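Local coordinates for glutamate ABC superfamily ATP binding cassette transporter, binding protein (Enterococcus faecium DO, PDB 5EYF), which binds glutamate and probably delivers it to an ABC transporter for uptake into the cell, at residues Tyr23-Phe28 / Asn175-Gly180; Gln39-Asp44 / Gln233-Asn238. All blocks are in the same frame, centred on the assembly; numbering follows the deposited sequence.

Contact 1 (Tyr23-Phe28 / Asn175-Gly180); sequences YDTRLF and NAILLG
The interlobe cleft that holds the bound glutamate is closed over here by R26, L27, F28 and T25, which meet one flank of helix 175-182 at A176, I177 and G180. R26 reaches across with its guanidinium, in one of two modelled conformers of the side chain. Its NE donates to G180 O at 2.9 Å, nearly straight at 168°; the oxygen takes the N-H on a lone pair, and it lies close to the guanidinium plane. The arginine chain leaves with CG anti to the backbone N (chi1 -166°) and bends at chi3, which turns NE onto that carbonyl, while L27 CD2 covers one face of the guanidinium. In this conformer NH1 goes on to a salt bridge with D183, just beyond the end of the helix.

At G180 the missing side chain matters: the backbone CA atoms of R26 and G180 come within 5.2 Å, and L27 CD1 lies 3.8 Å from G180 CA. A water fills in beside this point, donating to both R26 O and I177 O, so two carbonyls are joined across the cleft without touching.

Two lobes built on separate sheets, with the ligand between them, are the type II periplasmic-binding-protein fold of the family 3 solute-binding proteins. The 23-28 segment, which carries a classic beta bulge where D24 and T25 both face G29, belongs to one lobe and helix 175-182 to the other.

Deeper in, F28 presents the CE2 edge of its ring to A176 CB at 3.5 Å, the methyl lying in the ring plane; F103 packs edge-to-face with the same ring, and T85 of the glutamate site is next to it. T25 CG2 touches I177 CG1 at 4.0 Å, and I177 itself borders the glutamate.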
loop_
_atom_site.group_PDB
_atom_site.type_symbol
_atom_site.label_atom_id
_atom_site.label_comp_id
_atom_site.label_asym_id
_atom_site.label_seq_id
_atom_site.Cartn_x
_atom_site.Cartn_y
_atom_site.Cartn_z
ATOM N N TYR B 23 5.467 -17.207 15.032
ATOM C CA TYR B 23 5.151 -18.629 15.098
ATOM C C TYR B 23 3.655 -18.890 15.154
ATOM O O TYR B 23 3.240 -20.057 15.172
ATOM C CB TYR B 23 5.814 -19.306 16.318
ATOM C CG TYR B 23 7.273 -19.712 16.146
ATOM C CD1 TYR B 23 8.105 -19.085 15.225
ATOM C CD2 TYR B 23 7.814 -20.737 16.913
ATOM C CE1 TYR B 23 9.453 -19.461 15.077
ATOM C CE2 TYR B 23 9.147 -21.121 16.768
ATOM C CZ TYR B 23 9.960 -20.485 15.862
ATOM O OH TYR B 23 11.277 -20.903 15.760
ATOM N N ASP B 24 2.835 -17.840 15.180
ATOM C CA ASP B 24 1.412 -17.969 15.447
ATOM C C ASP B 24 0.556 -17.328 14.364
ATOM O O ASP B 24 -0.649 -17.138 14.570
ATOM C CB ASP B 24 1.065 -17.350 16.812
ATOM C CG ASP B 24 1.050 -15.810 16.773
ATOM O OD1 ASP B 24 1.842 -15.190 15.998
ATOM O OD2 ASP B 24 0.235 -15.237 17.527
ATOM N N THR B 25 1.128 -16.962 13.227
ATOM C CA THR B 25 0.384 -16.170 12.249
ATOM C C THR B 25 0.220 -16.998 10.977
ATOM O O THR B 25 1.130 -17.042 10.144
ATOM C CB THR B 25 1.123 -14.863 11.964
ATOM O OG1 THR B 25 1.298 -14.136 13.198
ATOM C CG2 THR B 25 0.331 -14.013 10.968
ATOM N N ARG B 26 -0.935 -17.652 10.825
ATOM C CA ARG B 26 -1.155 -18.479 9.640
ATOM C C ARG B 26 -1.032 -17.634 8.379
ATOM O O ARG B 26 -1.536 -16.510 8.324
ATOM C CB ARG B 26 -2.530 -19.150 9.669
ATOM C CG ARG B 26 -2.660 -20.284 8.643
ATOM C CD ARG B 26 -4.038 -20.965 8.640
ATOM N NE ARG B 26 -4.980 -20.251 7.781
ATOM C CZ ARG B 26 -5.151 -20.490 6.483
ATOM N NH1 ARG B 26 -6.012 -19.765 5.785
ATOM N NH2 ARG B 26 -4.464 -21.447 5.879
ATOM N N LEU B 27 -0.374 -18.208 7.369
ATOM C CA LEU B 27 -0.060 -17.630 6.048
ATOM C C LEU B 27 1.249 -16.849 6.051
ATOM O O LEU B 27 1.790 -16.566 4.968
ATOM C CB LEU B 27 -1.179 -16.750 5.467
ATOM C CG LEU B 27 -2.563 -17.411 5.401
ATOM C CD1 LEU B 27 -3.594 -16.451 4.784
ATOM C CD2 LEU B 27 -2.449 -18.699 4.606
ATOM N N PHE B 28 1.763 -16.483 7.232
ATOM C CA PHE B 28 2.998 -15.699 7.300
ATOM C C PHE B 28 4.108 -16.402 8.063
ATOM O O PHE B 28 5.202 -16.576 7.519
ATOM C CB PHE B 28 2.732 -14.312 7.895
ATOM C CG PHE B 28 1.975 -13.429 6.971
ATOM C CD1 PHE B 28 2.643 -12.726 5.968
ATOM C CD2 PHE B 28 0.596 -13.355 7.050
ATOM C CE1 PHE B 28 1.932 -11.911 5.087
ATOM C CE2 PHE B 28 -0.117 -12.547 6.174
ATOM C CZ PHE B 28 0.572 -11.822 5.188
ATOM N N ASN B 175 -5.642 -7.164 7.434
ATOM C CA ASN B 175 -6.553 -7.980 6.641
ATOM C C ASN B 175 -5.986 -9.360 6.321
ATOM O O ASN B 175 -6.688 -10.368 6.475
ATOM C CB ASN B 175 -6.945 -7.253 5.353
ATOM C CG ASN B 175 -5.757 -6.828 4.474
ATOM O OD1 ASN B 175 -4.567 -6.853 4.838
ATOM N ND2 ASN B 175 -6.111 -6.420 3.287
ATOM N N ALA B 176 -4.712 -9.435 5.919
ATOM C CA ALA B 176 -4.128 -10.718 5.518
ATOM C C ALA B 176 -4.035 -11.677 6.691
ATOM O O ALA B 176 -4.092 -12.899 6.500
ATOM C CB ALA B 176 -2.734 -10.531 4.919
ATOM N N ILE B 177 -3.860 -11.139 7.898
ATOM C CA ILE B 177 -3.825 -11.968 9.093
ATOM C C ILE B 177 -5.221 -12.460 9.430
ATOM O O ILE B 177 -5.413 -13.642 9.742
ATOM C CB ILE B 177 -3.203 -11.190 10.258
ATOM C CG1 ILE B 177 -1.753 -10.810 9.898
ATOM C CG2 ILE B 177 -3.298 -12.008 11.563
ATOM C CD1 ILE B 177 -1.076 -9.882 10.885
ATOM N N LEU B 178 -6.218 -11.570 9.333
ATOM C CA LEU B 178 -7.600 -11.959 9.605
ATOM C C LEU B 178 -8.071 -13.008 8.618
ATOM O O LEU B 178 -8.860 -13.886 8.977
ATOM C CB LEU B 178 -8.517 -10.744 9.533
ATOM C CG LEU B 178 -8.361 -9.764 10.681
ATOM C CD1 LEU B 178 -9.243 -8.549 10.437
ATOM C CD2 LEU B 178 -8.702 -10.422 11.991
ATOM N N LEU B 179 -7.620 -12.917 7.364
ATOM C CA LEU B 179 -7.914 -13.977 6.405
ATOM C C LEU B 179 -7.410 -15.322 6.899
ATOM O O LEU B 179 -8.098 -16.334 6.749
ATOM C CB LEU B 179 -7.300 -13.655 5.044
ATOM C CG LEU B 179 -8.102 -12.730 4.124
ATOM C CD1 LEU B 179 -7.370 -12.570 2.810
ATOM C CD2 LEU B 179 -9.506 -13.255 3.897
ATOM N N GLY B 180 -6.193 -15.360 7.456
ATOM C CA GLY B 180 -5.675 -16.599 8.013
ATOM C C GLY B 180 -6.571 -17.162 9.091
ATOM O O GLY B 180 -6.606 -18.380 9.310
HETATM O O HOH W 1 -3.243 -15.520 10.492
#

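Contact 2 (Gln39-Asp44 / Gln233-Asn238); sequences QGFDVD and QKWFPN
W235 lies flat against the backbone where the 39-44 segment turns into helix 41-54. G40, the N-cap residue, sets its CA over the six-membered ring, 3.6 Å from the centroid in a CH-pi contact, and F41 CB sits off-centre over the five-membered ring. The backbone angles of G40 suit glycine, and with no side chain there the indole packs directly on the main chain: G40 CA is 3.4 Å from W235 CZ2.

The tight side continues inward through F41. With CG anti to its backbone N (chi1 178°), its ring swings toward F236, whose edge meets the F41 face in a T-shaped pair; F236 CE2 is 3.7 Å from F41 CG and the planes stand at 69°. F103 also packs on F236, and I231 and Y232 of helix 227-235 lie against F41, so this half is largely aromatic, with F41 and F236 buried.

Outward the packing thins and becomes polar. Q39 only brushes the rim of the indole, and K234 stretches from the helix across to D44, its CG over the other face of the indole and its NZ 2.7 Å from D44 OD2, on the syn lone pair. W235 NE1 donates to the same oxygen at 2.8 Å and 168°; the carboxylate oxygen lies in the indole plane, but the N-H arrives from above the plane of the carboxylate.

The NE1 bond helps hold the rotation of the indole between its packed faces, and two donors on one aspartate oxygen, one charged and one neutral, would be expected to favour the ionised form of D44.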
loop_
_atom_site.group_PDB
_atom_site.type_symbol
_atom_site.label_atom_id
_atom_site.label_comp_id
_atom_site.label_asym_id
_atom_site.label_seq_id
_atom_site.Cartn_x
_atom_site.Cartn_y
_atom_site.Cartn_z
ATOM N N GLN B 39 6.289 -22.231 8.927
ATOM C CA GLN B 39 5.855 -22.114 7.538
ATOM C C GLN B 39 5.098 -20.811 7.323
ATOM O O GLN B 39 4.481 -20.279 8.246
ATOM C CB GLN B 39 4.942 -23.280 7.145
ATOM C CG GLN B 39 5.580 -24.647 7.290
ATOM C CD GLN B 39 4.614 -25.743 6.933
ATOM O OE1 GLN B 39 3.475 -25.748 7.395
ATOM N NE2 GLN B 39 5.047 -26.665 6.079
ATOM N N GLY B 40 5.135 -20.314 6.095
ATOM C CA GLY B 40 4.376 -19.123 5.736
ATOM C C GLY B 40 5.095 -18.284 4.700
ATOM O O GLY B 40 6.221 -18.545 4.317
ATOM N N PHE B 41 4.388 -17.254 4.238
ATOM C CA PHE B 41 4.943 -16.322 3.264
ATOM C C PHE B 41 6.215 -15.660 3.781
ATOM O O PHE B 41 7.193 -15.522 3.040
ATOM C CB PHE B 41 3.872 -15.271 2.925
ATOM C CG PHE B 41 4.306 -14.198 1.971
ATOM C CD1 PHE B 41 4.375 -14.461 0.605
ATOM C CD2 PHE B 41 4.577 -12.906 2.421
ATOM C CE1 PHE B 41 4.750 -13.476 -0.290
ATOM C CE2 PHE B 41 4.930 -11.909 1.532
ATOM C CZ PHE B 41 5.019 -12.183 0.173
ATOM N N ASP B 42 6.190 -15.141 5.019
ATOM C CA ASP B 42 7.392 -14.500 5.560
ATOM C C ASP B 42 8.556 -15.487 5.614
ATOM O O ASP B 42 9.696 -15.130 5.295
ATOM C CB ASP B 42 7.158 -13.968 6.984
ATOM C CG ASP B 42 6.366 -12.679 7.041
ATOM O OD1 ASP B 42 6.268 -11.942 6.023
ATOM O OD2 ASP B 42 5.857 -12.405 8.173
ATOM N N VAL B 43 8.284 -16.726 6.056
ATOM C CA VAL B 43 9.308 -17.772 6.092
ATOM C C VAL B 43 9.867 -18.027 4.691
ATOM O O VAL B 43 11.088 -18.155 4.503
ATOM C CB VAL B 43 8.726 -19.054 6.711
ATOM C CG1 VAL B 43 9.710 -20.230 6.557
ATOM C CG2 VAL B 43 8.406 -18.821 8.174
ATOM N N ASP B 44 8.990 -18.126 3.691
ATOM C CA ASP B 44 9.477 -18.435 2.339
ATOM C C ASP B 44 10.272 -17.282 1.736
ATOM O O ASP B 44 11.259 -17.500 1.012
ATOM C CB ASP B 44 8.312 -18.812 1.425
ATOM C CG ASP B 44 7.821 -20.241 1.668
ATOM O OD1 ASP B 44 8.429 -20.972 2.496
ATOM O OD2 ASP B 44 6.830 -20.636 1.026
ATOM N N GLN B 233 2.126 -16.331 -5.067
ATOM C CA GLN B 233 1.073 -17.192 -5.606
ATOM C C GLN B 233 0.841 -18.432 -4.750
ATOM O O GLN B 233 -0.274 -18.964 -4.723
ATOM C CB GLN B 233 1.426 -17.600 -7.036
ATOM C CG GLN B 233 1.387 -16.429 -7.993
ATOM C CD GLN B 233 2.061 -16.682 -9.334
ATOM O OE1 GLN B 233 2.627 -15.751 -9.954
ATOM N NE2 GLN B 233 1.965 -17.920 -9.819
ATOM N N LYS B 234 1.879 -18.913 -4.060
ATOM C CA LYS B 234 1.742 -20.072 -3.182
ATOM C C LYS B 234 0.839 -19.773 -1.993
ATOM O O LYS B 234 0.004 -20.607 -1.612
ATOM C CB LYS B 234 3.129 -20.509 -2.697
ATOM C CG LYS B 234 3.113 -21.640 -1.644
ATOM C CD LYS B 234 4.534 -22.009 -1.212
ATOM C CE LYS B 234 4.544 -22.846 0.045
ATOM N NZ LYS B 234 5.930 -23.110 0.533
ATOM N N TRP B 235 0.980 -18.585 -1.404
ATOM C CA TRP B 235 0.297 -18.246 -0.157
ATOM C C TRP B 235 -0.995 -17.458 -0.346
ATOM O O TRP B 235 -1.903 -17.592 0.480
ATOM C CB TRP B 235 1.253 -17.472 0.776
ATOM C CG TRP B 235 2.343 -18.415 1.238
ATOM C CD1 TRP B 235 3.621 -18.526 0.737
ATOM C CD2 TRP B 235 2.200 -19.454 2.199
ATOM N NE1 TRP B 235 4.287 -19.549 1.368
ATOM C CE2 TRP B 235 3.441 -20.127 2.275
ATOM C CE3 TRP B 235 1.157 -19.860 3.036
ATOM C CZ2 TRP B 235 3.660 -21.206 3.142
ATOM C CZ3 TRP B 235 1.378 -20.912 3.897
ATOM C CH2 TRP B 235 2.619 -21.581 3.938
ATOM N N PHE B 236 -1.116 -16.666 -1.412
ATOM C CA PHE B 236 -2.276 -15.796 -1.630
ATOM C C PHE B 236 -2.850 -15.980 -3.030
ATOM O O PHE B 236 -3.026 -15.010 -3.779
ATOM C CB PHE B 236 -1.874 -14.344 -1.385
ATOM C CG PHE B 236 -1.242 -14.151 -0.075
ATOM C CD1 PHE B 236 -2.010 -14.221 1.073
ATOM C CD2 PHE B 236 0.133 -13.997 0.041
ATOM C CE1 PHE B 236 -1.430 -14.102 2.300
ATOM C CE2 PHE B 236 0.718 -13.902 1.292
ATOM C CZ PHE B 236 -0.067 -13.934 2.417
ATOM N N PRO B 237 -3.211 -17.210 -3.397
ATOM C CA PRO B 237 -3.619 -17.462 -4.786
ATOM C C PRO B 237 -4.889 -16.736 -5.199
ATOM O O PRO B 237 -5.069 -16.467 -6.394
ATOM C CB PRO B 237 -3.807 -18.982 -4.821
ATOM C CG PRO B 237 -4.119 -19.373 -3.396
ATOM C CD PRO B 237 -3.276 -18.442 -2.571
ATOM N N ASN B 238 -5.769 -16.391 -4.262
ATOM C CA ASN B 238 -7.032 -15.750 -4.609
ATOM C C ASN B 238 -7.141 -14.332 -4.069
ATOM O O ASN B 238 -8.235 -13.754 -4.092
ATOM C CB ASN B 238 -8.211 -16.592 -4.109
ATOM C CG ASN B 238 -8.256 -17.957 -4.757
ATOM O OD1 ASN B 238 -7.901 -18.108 -5.933
ATOM N ND2 ASN B 238 -8.686 -18.961 -4.002
#

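Overall arrangement
Contacts 1 and 2 lie with their centres about 10 Å apart, and their segments alternate along the chain: 23-28, 39-44, 175-180, 233-238. The small antiparallel sheet 24-25, 29-32, 37-39 connects the first two segments, its outer strands leading into one contact or the other. L27 O lies 2.8 Å from F41 N, a probable hydrogen bond, and F28 and F236 bring their rings together. Contact 1 spans the cleft to helix 175-182, whereas contact 2 packs the start of helix 41-54 against the end of helix 227-235. The loop bordering the glutamate cleft is therefore backed by a packed helix pair; the side chain of F41 is about 12 Å from the bound glutamate.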